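T cell receptor gamma chain (Monodelphis domestica, PDB 7L15) probably takes part in antigen recognition on marsupial T cells as the gamma chain that pairs with the mu chain in a gamma mu receptor. Local coordinates at residues B[33-38]-B[78-83]; B[6-11]-B[109-114]; B[21-26]-B[82-87]; B[156-161]-B[204-209]. All blocks are in the same frame, centred on the assembly; numbering follows the deposited sequence.

How the interactions relate
Following the chain, residues 6-11 come first and meet their partner, 109-114, last among the V-domain contacts, so interaction 2 closes a long loop that encloses interactions 3 and 1. Segment 21-26 opens interaction 3 and 33-38 opens interaction 1; both end on strand 79-84, sharing L82 and I83. Interaction 3 pairs strands within one sheet, interaction 1 packs that sheet against the other, and interaction 2 joins the N-terminal segment to the final V-domain strand. Interaction 4 follows in series, pairing two strands of the C domain. It touches interaction 2 through the salt bridge between K158 and E109 and through I11, which packs on V156 and V157, so the two domains meet there.

Interaction 1 of 4, residues B[33-38]-B[78-83]; sequences DYVHWY and DTCRLI
W37 NE1 meets C80 SG at 3.7 Å, and this is the nearest that a polar side-chain atom comes to a partner between 33-38 and 78-83, since no hydrogen bond crosses. The buried indole nitrogen has no hydrogen-bond partner in the model; the sulfur stands in the plane of the indole, at its edge, 4.9 Å from the centroid of the five-membered ring. C80 reaches this place because SG is anti to the backbone N (chi1 -170°), which also brings it to 4.0 Å from V35 CG1. L82 takes a face of the same indole: its CB lies 3.7 Å from the centroid of the six-membered ring, 15° off the normal, which identifies a CH-pi contact. The L82 branch CD2 continues along the same face, 3.6 Å from W37 CE3, the two side chains running past one another from opposite strands. The axes of 34-38 and 79-83 come no closer than 9.1 Å and cross at -34°, a separation bridged mainly by side chains. W37 also packs on C25 of the C25-C97 disulfide. A tryptophan beside the intersheet disulfide, with strands C and E facing each other across the core, is characteristic of the immunoglobulin beta-sandwich, here of a V-type domain.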
# COMPACT_ATOMS: atom_id res chain seq x y z
N ASP B 33 -13.47 14.07 -19.44
CA ASP B 33 -14.56 13.23 -19.92
C ASP B 33 -14.19 11.75 -19.99
O ASP B 33 -15.08 10.91 -20.14
CB ASP B 33 -15.00 13.71 -21.31
CG ASP B 33 -16.29 13.06 -21.75
OD1 ASP B 33 -17.22 12.98 -20.93
OD2 ASP B 33 -16.36 12.64 -22.92
N TYR B 34 -12.91 11.41 -19.88
CA TYR B 34 -12.45 10.04 -20.08
C TYR B 34 -12.03 9.41 -18.76
O TYR B 34 -11.33 10.04 -17.95
CB TYR B 34 -11.32 10.00 -21.11
CG TYR B 34 -11.79 10.51 -22.43
CD1 TYR B 34 -12.39 9.67 -23.35
CD2 TYR B 34 -11.72 11.86 -22.74
CE1 TYR B 34 -12.87 10.15 -24.57
CE2 TYR B 34 -12.19 12.36 -23.94
CZ TYR B 34 -12.76 11.50 -24.85
OH TYR B 34 -13.23 11.98 -26.05
N VAL B 35 -12.49 8.19 -18.53
CA VAL B 35 -12.08 7.36 -17.41
C VAL B 35 -11.24 6.23 -17.97
O VAL B 35 -11.69 5.51 -18.88
CB VAL B 35 -13.30 6.82 -16.64
CG1 VAL B 35 -12.84 5.95 -15.48
CG2 VAL B 35 -14.15 7.98 -16.14
N HIS B 36 -10.02 6.08 -17.46
CA HIS B 36 -9.05 5.11 -17.95
C HIS B 36 -8.91 3.97 -16.95
O HIS B 36 -8.95 4.19 -15.75
CB HIS B 36 -7.68 5.76 -18.17
CG HIS B 36 -7.72 7.00 -19.01
ND1 HIS B 36 -7.28 7.02 -20.31
CD2 HIS B 36 -8.16 8.25 -18.73
CE1 HIS B 36 -7.44 8.24 -20.81
NE2 HIS B 36 -7.97 9.00 -19.86
N TRP B 37 -8.73 2.75 -17.46
CA TRP B 37 -8.61 1.55 -16.63
C TRP B 37 -7.27 0.88 -16.91
O TRP B 37 -7.06 0.36 -18.01
CB TRP B 37 -9.76 0.57 -16.88
CG TRP B 37 -11.01 0.97 -16.17
CD1 TRP B 37 -12.07 1.65 -16.70
CD2 TRP B 37 -11.34 0.74 -14.80
NE1 TRP B 37 -13.04 1.84 -15.74
CE2 TRP B 37 -12.61 1.29 -14.57
CE3 TRP B 37 -10.68 0.10 -13.75
CZ2 TRP B 37 -13.24 1.23 -13.33
CZ3 TRP B 37 -11.31 0.05 -12.51
CH2 TRP B 37 -12.57 0.61 -12.31
N TYR B 38 -6.39 0.89 -15.92
CA TYR B 38 -5.07 0.28 -15.99
C TYR B 38 -5.04 -0.99 -15.16
O TYR B 38 -5.81 -1.15 -14.20
CB TYR B 38 -3.98 1.25 -15.48
CG TYR B 38 -3.66 2.41 -16.43
CD1 TYR B 38 -4.48 3.52 -16.51
CD2 TYR B 38 -2.52 2.39 -17.22
CE1 TYR B 38 -4.20 4.57 -17.37
CE2 TYR B 38 -2.22 3.43 -18.07
CZ TYR B 38 -3.06 4.52 -18.15
OH TYR B 38 -2.75 5.55 -19.00
N ASP B 78 -23.18 8.53 -11.16
CA ASP B 78 -22.14 8.91 -12.13
C ASP B 78 -20.87 8.09 -11.94
O ASP B 78 -19.75 8.58 -12.13
CB ASP B 78 -21.85 10.41 -12.06
N THR B 79 -21.04 6.82 -11.56
CA THR B 79 -19.94 5.90 -11.31
C THR B 79 -19.60 5.13 -12.57
O THR B 79 -20.49 4.59 -13.24
CB THR B 79 -20.33 4.92 -10.20
OG1 THR B 79 -20.25 5.59 -8.94
CG2 THR B 79 -19.42 3.70 -10.19
N CYS B 80 -18.31 5.07 -12.90
CA CYS B 80 -17.84 4.20 -13.96
C CYS B 80 -17.50 2.82 -13.41
O CYS B 80 -16.90 2.69 -12.34
CB CYS B 80 -16.61 4.79 -14.66
SG CYS B 80 -16.14 3.89 -16.17
N ARG B 81 -17.91 1.78 -14.14
CA ARG B 81 -17.72 0.40 -13.74
C ARG B 81 -17.02 -0.37 -14.85
O ARG B 81 -17.34 -0.20 -16.03
CB ARG B 81 -19.07 -0.28 -13.39
CG ARG B 81 -19.75 0.26 -12.14
CD ARG B 81 -21.06 -0.47 -11.84
NE ARG B 81 -20.86 -1.79 -11.22
CZ ARG B 81 -21.19 -2.10 -9.97
NH1 ARG B 81 -20.96 -3.31 -9.50
NH2 ARG B 81 -21.75 -1.18 -9.19
N LEU B 82 -16.07 -1.23 -14.47
CA LEU B 82 -15.36 -2.10 -15.39
C LEU B 82 -15.81 -3.54 -15.17
O LEU B 82 -15.72 -4.05 -14.04
CB LEU B 82 -13.85 -1.98 -15.20
CG LEU B 82 -12.97 -3.00 -15.94
CD1 LEU B 82 -12.99 -2.74 -17.44
CD2 LEU B 82 -11.54 -3.00 -15.41
N ILE B 83 -16.27 -4.20 -16.22
CA ILE B 83 -16.65 -5.60 -16.16
C ILE B 83 -15.60 -6.42 -16.88
O ILE B 83 -15.25 -6.12 -18.03
CB ILE B 83 -18.04 -5.86 -16.76
CG1 ILE B 83 -19.12 -5.19 -15.91
CG2 ILE B 83 -18.29 -7.36 -16.87
CD1 ILE B 83 -20.52 -5.70 -16.19

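Interaction 2 of 4, residues B[6-11]-B[109-114]; sequences LEQRPI and EGTRLI
R112 N donates to I11 O at 2.9 Å in an almost straight bond, 172° at the hydrogen, while T111 CA adds a CA-H...O contact to that same I11 oxygen at 3.5 Å. One residue back, T111 OG1 donates to P10 O at 2.9 Å; with OG1 anti to the carbonyl carbon (chi1 -65°), the hydroxyl stands nearly on the extension of the P10 C=O bond. Q8 OE1 receives the backbone N of G110, again at 2.9 Å, and the same oxygen is also held by the backbone N of C97. The G110 donor stands well above the carbonyl plane of the Q8 amide, 68° out of it and away from the lone-pair directions, and the bond is also bent at the hydrogen. On the other arm of the amide, Q8 NE2 bonds to Y95 O, and these bonds together fix the rotation of the group. The packing around these bonds is modest: Q8 CB rests 3.7 Å from T111 OG1, and T111 CG2 lies close to P10 O. The peptide bond before P10 is cis, in the turn where the chain leaves strand 5-7 for strand 12-16, changing sheets. E109 and G110 close the Phe-Gly-X-Gly motif that begins at F107, and the positive phi of G110 suits glycine. E109 turns its carboxylate to K158 of the C domain. The chemistry is thus largely polar: a buried amide and successive backbone carbonyls, rather than apolar interlocking, join the N-terminal segment to the last V-domain strand.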
# COMPACT_ATOMS: atom_id res chain seq x y z
N LEU B 6 -10.40 9.81 -7.27
CA LEU B 6 -11.12 8.62 -7.70
C LEU B 6 -11.14 7.61 -6.56
O LEU B 6 -10.13 7.38 -5.91
CB LEU B 6 -10.47 7.99 -8.93
CG LEU B 6 -10.08 8.88 -10.13
CD1 LEU B 6 -8.81 9.66 -9.84
CD2 LEU B 6 -9.91 8.01 -11.36
N GLU B 7 -12.31 6.99 -6.36
CA GLU B 7 -12.55 6.06 -5.27
C GLU B 7 -12.90 4.70 -5.84
O GLU B 7 -13.69 4.60 -6.78
CB GLU B 7 -13.69 6.58 -4.36
CG GLU B 7 -14.06 5.66 -3.20
CD GLU B 7 -15.41 6.00 -2.55
OE1 GLU B 7 -16.46 5.64 -3.12
OE2 GLU B 7 -15.41 6.61 -1.46
N GLN B 8 -12.33 3.64 -5.26
CA GLN B 8 -12.53 2.27 -5.75
C GLN B 8 -12.85 1.36 -4.57
O GLN B 8 -12.06 1.27 -3.63
CB GLN B 8 -11.29 1.76 -6.49
CG GLN B 8 -11.03 2.45 -7.82
CD GLN B 8 -9.90 1.80 -8.62
OE1 GLN B 8 -8.78 2.33 -8.69
NE2 GLN B 8 -10.19 0.65 -9.24
N ARG B 9 -13.99 0.68 -4.64
CA ARG B 9 -14.45 -0.20 -3.58
C ARG B 9 -15.32 -1.26 -4.23
O ARG B 9 -15.97 -0.98 -5.24
CB ARG B 9 -15.25 0.56 -2.49
CG ARG B 9 -14.44 1.55 -1.64
CD ARG B 9 -15.25 2.14 -0.50
NE ARG B 9 -14.56 3.26 0.14
CZ ARG B 9 -14.96 3.85 1.27
NH1 ARG B 9 -16.05 3.43 1.89
NH2 ARG B 9 -14.26 4.86 1.77
N PRO B 10 -15.33 -2.49 -3.70
CA PRO B 10 -14.54 -2.99 -2.57
C PRO B 10 -13.05 -3.09 -2.90
O PRO B 10 -12.68 -2.93 -4.06
CB PRO B 10 -15.15 -4.36 -2.28
CG PRO B 10 -15.87 -4.74 -3.54
CD PRO B 10 -16.36 -3.46 -4.11
N ILE B 11 -12.21 -3.33 -1.89
CA ILE B 11 -10.77 -3.33 -2.12
C ILE B 11 -10.32 -4.58 -2.87
O ILE B 11 -9.23 -4.60 -3.45
CB ILE B 11 -10.01 -3.18 -0.79
CG1 ILE B 11 -10.28 -4.38 0.10
CG2 ILE B 11 -10.49 -1.95 -0.08
CD1 ILE B 11 -9.47 -4.36 1.38
N GLU B 109 -6.93 4.15 -6.07
CA GLU B 109 -6.12 3.29 -5.22
C GLU B 109 -6.10 1.84 -5.71
O GLU B 109 -5.24 1.08 -5.30
CB GLU B 109 -6.64 3.39 -3.78
CG GLU B 109 -5.58 3.37 -2.70
CD GLU B 109 -6.16 3.57 -1.31
OE1 GLU B 109 -6.70 2.59 -0.75
OE2 GLU B 109 -6.09 4.70 -0.78
N GLY B 110 -7.03 1.44 -6.57
CA GLY B 110 -7.01 0.10 -7.12
C GLY B 110 -7.85 -0.92 -6.39
O GLY B 110 -7.94 -0.89 -5.16
N THR B 111 -8.48 -1.83 -7.13
CA THR B 111 -9.12 -3.00 -6.56
C THR B 111 -8.38 -4.25 -7.02
O THR B 111 -8.02 -4.36 -8.20
CB THR B 111 -10.59 -3.07 -6.97
OG1 THR B 111 -11.30 -1.95 -6.42
CG2 THR B 111 -11.23 -4.33 -6.43
N ARG B 112 -8.14 -5.18 -6.11
CA ARG B 112 -7.41 -6.38 -6.47
C ARG B 112 -8.39 -7.47 -6.91
O ARG B 112 -9.24 -7.91 -6.13
CB ARG B 112 -6.52 -6.89 -5.34
CG ARG B 112 -5.77 -8.18 -5.72
CD ARG B 112 -4.79 -8.66 -4.64
NE ARG B 112 -3.55 -7.89 -4.65
CZ ARG B 112 -2.54 -8.09 -5.49
NH1 ARG B 112 -2.63 -9.04 -6.43
NH2 ARG B 112 -1.44 -7.34 -5.42
N LEU B 113 -8.25 -7.90 -8.15
CA LEU B 113 -9.01 -9.02 -8.68
C LEU B 113 -8.22 -10.29 -8.42
O LEU B 113 -7.05 -10.40 -8.80
CB LEU B 113 -9.26 -8.81 -10.18
CG LEU B 113 -10.04 -9.90 -10.89
CD1 LEU B 113 -11.43 -10.00 -10.26
CD2 LEU B 113 -10.13 -9.59 -12.39
N ILE B 114 -8.84 -11.25 -7.75
CA ILE B 114 -8.21 -12.52 -7.45
C ILE B 114 -9.03 -13.61 -8.10
O ILE B 114 -10.20 -13.81 -7.74
CB ILE B 114 -8.09 -12.76 -5.94
CG1 ILE B 114 -7.33 -11.61 -5.28
CG2 ILE B 114 -7.44 -14.13 -5.67
CD1 ILE B 114 -7.42 -11.62 -3.76

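Interaction 3 of 4, residues B[21-26]-B[82-87]; sequences ASLNCK and LIVSDL
Strands B and E of the V-type immunoglobulin sandwich run side by side here, 21-26 against 82-84, antiparallel at 159° with axes 4.6 Å apart at closest approach. A21 with V84 and L23 with L82 form hydrogen-bonded pairs, and S22 with I83 forms the non-hydrogen-bonded pair between them. Between L23 and L82 the bonds run both ways: L23 N donates to L82 O at 2.7 Å, and L82 N returns the bond to L23 O at 2.9 Å. The A21 and V84 pair is reciprocal too, but unequal: V84 N reaches A21 O at 2.9 Å, whereas the reverse bond from A21 N to V84 O is weak (133° at the hydrogen). The A21 oxygen also accepts a CA-H...O contact from I83 CA at 3.3 Å. The weakening falls where strand 82-84 gives way to a turn, after which the chain folds back and L87 CD1 comes to 3.8 Å from A21 CB. A21, L23, L82 and V84 face the interior, where A21 and L87 both pack on L113 of strand 104-116; C25, two residues beyond L23, is bonded to C97 of the opposite sheet. S22 and I83 occupy the other face of the sheet. There the S22 hydroxyl, anti to its own carbonyl carbon (chi1 -52°), lies alongside the I83 branch, with OG 3.7 Å from I83 CG1 and 3.9 Å from I83 CD1.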
# COMPACT_ATOMS: atom_id res chain seq x y z
N ALA B 21 -16.60 -10.07 -13.07
CA ALA B 21 -16.30 -9.19 -11.96
C ALA B 21 -16.57 -7.76 -12.38
O ALA B 21 -16.15 -7.35 -13.46
CB ALA B 21 -14.85 -9.35 -11.51
N SER B 22 -17.24 -7.00 -11.51
CA SER B 22 -17.55 -5.60 -11.75
C SER B 22 -16.74 -4.75 -10.78
O SER B 22 -16.87 -4.90 -9.56
CB SER B 22 -19.04 -5.31 -11.58
OG SER B 22 -19.81 -6.21 -12.37
N LEU B 23 -15.94 -3.84 -11.32
CA LEU B 23 -15.08 -2.99 -10.52
C LEU B 23 -15.64 -1.58 -10.55
O LEU B 23 -16.07 -1.10 -11.61
CB LEU B 23 -13.64 -3.01 -11.05
CG LEU B 23 -12.86 -4.29 -10.73
CD1 LEU B 23 -13.08 -5.32 -11.78
CD2 LEU B 23 -11.40 -3.98 -10.59
N ASN B 24 -15.64 -0.92 -9.40
CA ASN B 24 -16.26 0.39 -9.24
C ASN B 24 -15.22 1.49 -9.18
O ASN B 24 -14.15 1.33 -8.60
CB ASN B 24 -17.11 0.43 -7.96
CG ASN B 24 -18.22 -0.60 -7.96
OD1 ASN B 24 -18.72 -1.01 -9.01
ND2 ASN B 24 -18.63 -1.03 -6.77
N CYS B 25 -15.55 2.63 -9.79
CA CYS B 25 -14.73 3.84 -9.71
C CYS B 25 -15.68 5.02 -9.50
O CYS B 25 -16.37 5.44 -10.43
CB CYS B 25 -13.90 4.03 -10.98
SG CYS B 25 -12.74 5.43 -10.98
N LYS B 26 -15.72 5.54 -8.27
CA LYS B 26 -16.42 6.79 -7.98
C LYS B 26 -15.43 7.93 -8.20
O LYS B 26 -14.47 8.08 -7.44
CB LYS B 26 -16.98 6.79 -6.56
N LEU B 82 -16.07 -1.23 -14.47
CA LEU B 82 -15.36 -2.10 -15.39
C LEU B 82 -15.81 -3.54 -15.17
O LEU B 82 -15.72 -4.05 -14.04
CB LEU B 82 -13.85 -1.98 -15.20
CG LEU B 82 -12.97 -3.00 -15.94
CD1 LEU B 82 -12.99 -2.74 -17.44
CD2 LEU B 82 -11.54 -3.00 -15.41
N ILE B 83 -16.27 -4.20 -16.22
CA ILE B 83 -16.65 -5.60 -16.16
C ILE B 83 -15.60 -6.42 -16.88
O ILE B 83 -15.25 -6.12 -18.03
CB ILE B 83 -18.04 -5.86 -16.76
CG1 ILE B 83 -19.12 -5.19 -15.91
CG2 ILE B 83 -18.29 -7.36 -16.87
CD1 ILE B 83 -20.52 -5.70 -16.19
N VAL B 84 -15.08 -7.44 -16.19
CA VAL B 84 -14.11 -8.36 -16.74
C VAL B 84 -14.79 -9.72 -16.82
O VAL B 84 -15.15 -10.30 -15.78
CB VAL B 84 -12.83 -8.41 -15.89
CG1 VAL B 84 -11.77 -9.27 -16.56
CG2 VAL B 84 -12.31 -7.01 -15.70
N SER B 85 -15.02 -10.20 -18.03
CA SER B 85 -15.79 -11.42 -18.24
C SER B 85 -14.88 -12.64 -18.29
O SER B 85 -13.66 -12.52 -18.46
CB SER B 85 -16.61 -11.34 -19.53
OG SER B 85 -17.34 -10.14 -19.61
N ASP B 86 -15.50 -13.81 -18.14
CA ASP B 86 -14.88 -15.11 -18.35
C ASP B 86 -13.50 -15.17 -17.69
O ASP B 86 -12.48 -15.43 -18.32
CB ASP B 86 -14.79 -15.44 -19.85
CG ASP B 86 -14.26 -16.85 -20.11
OD1 ASP B 86 -14.84 -17.82 -19.57
OD2 ASP B 86 -13.26 -17.00 -20.85
N LEU B 87 -13.52 -14.89 -16.39
CA LEU B 87 -12.29 -14.75 -15.63
C LEU B 87 -11.42 -16.00 -15.75
O LEU B 87 -11.92 -17.13 -15.73
CB LEU B 87 -12.64 -14.48 -14.17
CG LEU B 87 -13.24 -13.07 -14.04
CD1 LEU B 87 -13.79 -12.84 -12.65
CD2 LEU B 87 -12.18 -12.02 -14.39

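Interaction 4 of 4, residues B[156-161]-B[204-209]; sequences VVKTYW and FYQHED
The Y160 ring carries F204 CB over one face, 3.6 Å from its centroid and 17° off the normal, and has Q206 NE2 near its plane at the edge. That amide donates to Y160 OH at 2.8 Å, with the hydroxyl close to the amide plane although ring and amide planes are almost perpendicular. The F204 ring is tilted only 20° from the Y160 plane but slid aside, leaving little overlap; CH-pi contact from CB, more than stacking, joins the pair. Y160 CG sits between backbone N and carbonyl carbon (chi1 39°), which leans the ring across F204. H207 has a water over one face; the water donates to V156 O at 2.6 Å and accepts from E208 N at 3.0 Å. At the ring, ND1 accepts D209 N at 3.0 Å and NE2 bonds to P154 O, consistent with a neutral imidazole protonated on NE2. Backbone bonds pair K158 with Q206 and Y160 with F204 in both directions, the shortest from Q206 N to K158 O at 2.8 Å. These are strands C and F of the C1-type domain, where strand 201-206 is flanked by 158-163 and 215-219. T159 and W161 pack onto strands 142-152 and 183-193 of the facing sheet, while K158 NZ makes a salt bridge with E109 and E208 bonds to S12 and T14, all in the V domain.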
# COMPACT_ATOMS: atom_id res chain seq x y z
N VAL B 156 -6.31 -9.51 1.69
CA VAL B 156 -6.32 -8.10 1.34
C VAL B 156 -7.15 -7.38 2.40
O VAL B 156 -8.27 -7.79 2.69
CB VAL B 156 -6.91 -7.86 -0.06
CG1 VAL B 156 -6.87 -6.39 -0.40
CG2 VAL B 156 -6.16 -8.65 -1.12
N VAL B 157 -6.60 -6.31 2.96
CA VAL B 157 -7.29 -5.58 4.01
C VAL B 157 -6.67 -4.19 4.08
O VAL B 157 -5.51 -3.99 3.73
CB VAL B 157 -7.22 -6.33 5.36
CG1 VAL B 157 -5.80 -6.27 5.93
CG2 VAL B 157 -8.25 -5.79 6.38
N LYS B 158 -7.47 -3.22 4.52
CA LYS B 158 -7.06 -1.83 4.65
C LYS B 158 -7.51 -1.35 6.02
O LYS B 158 -8.67 -1.54 6.39
CB LYS B 158 -7.68 -0.99 3.53
CG LYS B 158 -7.42 0.51 3.61
CD LYS B 158 -7.98 1.24 2.38
CE LYS B 158 -7.71 2.75 2.42
NZ LYS B 158 -8.42 3.46 1.31
N THR B 159 -6.59 -0.77 6.78
CA THR B 159 -6.86 -0.32 8.14
C THR B 159 -6.27 1.06 8.33
O THR B 159 -5.25 1.40 7.74
CB THR B 159 -6.27 -1.27 9.20
OG1 THR B 159 -4.84 -1.20 9.16
CG2 THR B 159 -6.68 -2.71 8.95
N TYR B 160 -6.93 1.88 9.16
CA TYR B 160 -6.43 3.21 9.44
C TYR B 160 -6.99 3.71 10.77
O TYR B 160 -8.05 3.28 11.23
CB TYR B 160 -6.73 4.20 8.29
CG TYR B 160 -8.11 4.07 7.61
CD1 TYR B 160 -8.38 3.00 6.77
CD2 TYR B 160 -9.10 5.03 7.78
CE1 TYR B 160 -9.61 2.86 6.14
CE2 TYR B 160 -10.35 4.91 7.14
CZ TYR B 160 -10.59 3.81 6.32
OH TYR B 160 -11.80 3.63 5.67
N TRP B 161 -6.23 4.60 11.40
CA TRP B 161 -6.57 5.22 12.66
C TRP B 161 -6.79 6.71 12.43
O TRP B 161 -5.99 7.35 11.75
CB TRP B 161 -5.46 5.02 13.69
CG TRP B 161 -5.05 3.59 13.88
CD1 TRP B 161 -4.39 2.80 12.98
CD2 TRP B 161 -5.25 2.79 15.05
NE1 TRP B 161 -4.18 1.55 13.51
CE2 TRP B 161 -4.69 1.51 14.78
CE3 TRP B 161 -5.85 3.02 16.29
CZ2 TRP B 161 -4.72 0.48 15.71
CZ3 TRP B 161 -5.88 1.97 17.23
CH2 TRP B 161 -5.32 0.72 16.93
N PHE B 204 -10.60 2.07 11.78
CA PHE B 204 -11.38 1.61 10.62
C PHE B 204 -10.71 0.43 9.94
O PHE B 204 -9.48 0.38 9.84
CB PHE B 204 -11.51 2.70 9.56
CG PHE B 204 -12.12 3.95 10.04
CD1 PHE B 204 -11.34 4.99 10.49
CD2 PHE B 204 -13.50 4.13 9.98
CE1 PHE B 204 -11.93 6.18 10.91
CE2 PHE B 204 -14.08 5.31 10.39
CZ PHE B 204 -13.29 6.34 10.85
N TYR B 205 -11.52 -0.47 9.37
CA TYR B 205 -10.97 -1.42 8.42
C TYR B 205 -11.98 -1.74 7.32
O TYR B 205 -13.19 -1.66 7.52
CB TYR B 205 -10.48 -2.72 9.11
CG TYR B 205 -11.53 -3.55 9.80
CD1 TYR B 205 -11.89 -3.29 11.12
CD2 TYR B 205 -12.14 -4.62 9.15
CE1 TYR B 205 -12.84 -4.08 11.76
CE2 TYR B 205 -13.08 -5.41 9.78
CZ TYR B 205 -13.44 -5.13 11.08
OH TYR B 205 -14.39 -5.93 11.67
N GLN B 206 -11.45 -2.08 6.15
CA GLN B 206 -12.23 -2.52 5.00
C GLN B 206 -11.77 -3.91 4.57
O GLN B 206 -10.58 -4.25 4.67
CB GLN B 206 -12.09 -1.56 3.81
CG GLN B 206 -12.66 -0.18 4.03
CD GLN B 206 -12.21 0.80 2.96
OE1 GLN B 206 -12.22 0.47 1.78
NE2 GLN B 206 -11.79 1.99 3.37
N HIS B 207 -12.72 -4.69 4.08
CA HIS B 207 -12.43 -6.04 3.66
C HIS B 207 -13.54 -6.49 2.73
O HIS B 207 -14.68 -6.04 2.86
CB HIS B 207 -12.31 -7.00 4.84
CG HIS B 207 -11.78 -8.34 4.46
ND1 HIS B 207 -12.60 -9.36 4.04
CD2 HIS B 207 -10.51 -8.80 4.36
CE1 HIS B 207 -11.86 -10.42 3.74
NE2 HIS B 207 -10.59 -10.10 3.93
N GLU B 208 -13.19 -7.39 1.81
CA GLU B 208 -14.15 -7.79 0.78
C GLU B 208 -15.37 -8.48 1.40
O GLU B 208 -16.48 -8.36 0.87
CB GLU B 208 -13.48 -8.70 -0.25
CG GLU B 208 -14.39 -9.13 -1.40
CD GLU B 208 -13.77 -10.20 -2.31
OE1 GLU B 208 -12.52 -10.37 -2.30
OE2 GLU B 208 -14.52 -10.87 -3.05
N ASP B 209 -15.21 -9.15 2.53
CA ASP B 209 -16.36 -9.81 3.12
C ASP B 209 -17.30 -8.83 3.82
O ASP B 209 -18.40 -9.22 4.19
CB ASP B 209 -15.93 -10.90 4.10
CG ASP B 209 -17.02 -11.94 4.32
OD1 ASP B 209 -17.55 -12.45 3.31
OD2 ASP B 209 -17.35 -12.24 5.48
O HOH W 1 -10.32 -8.10 1.16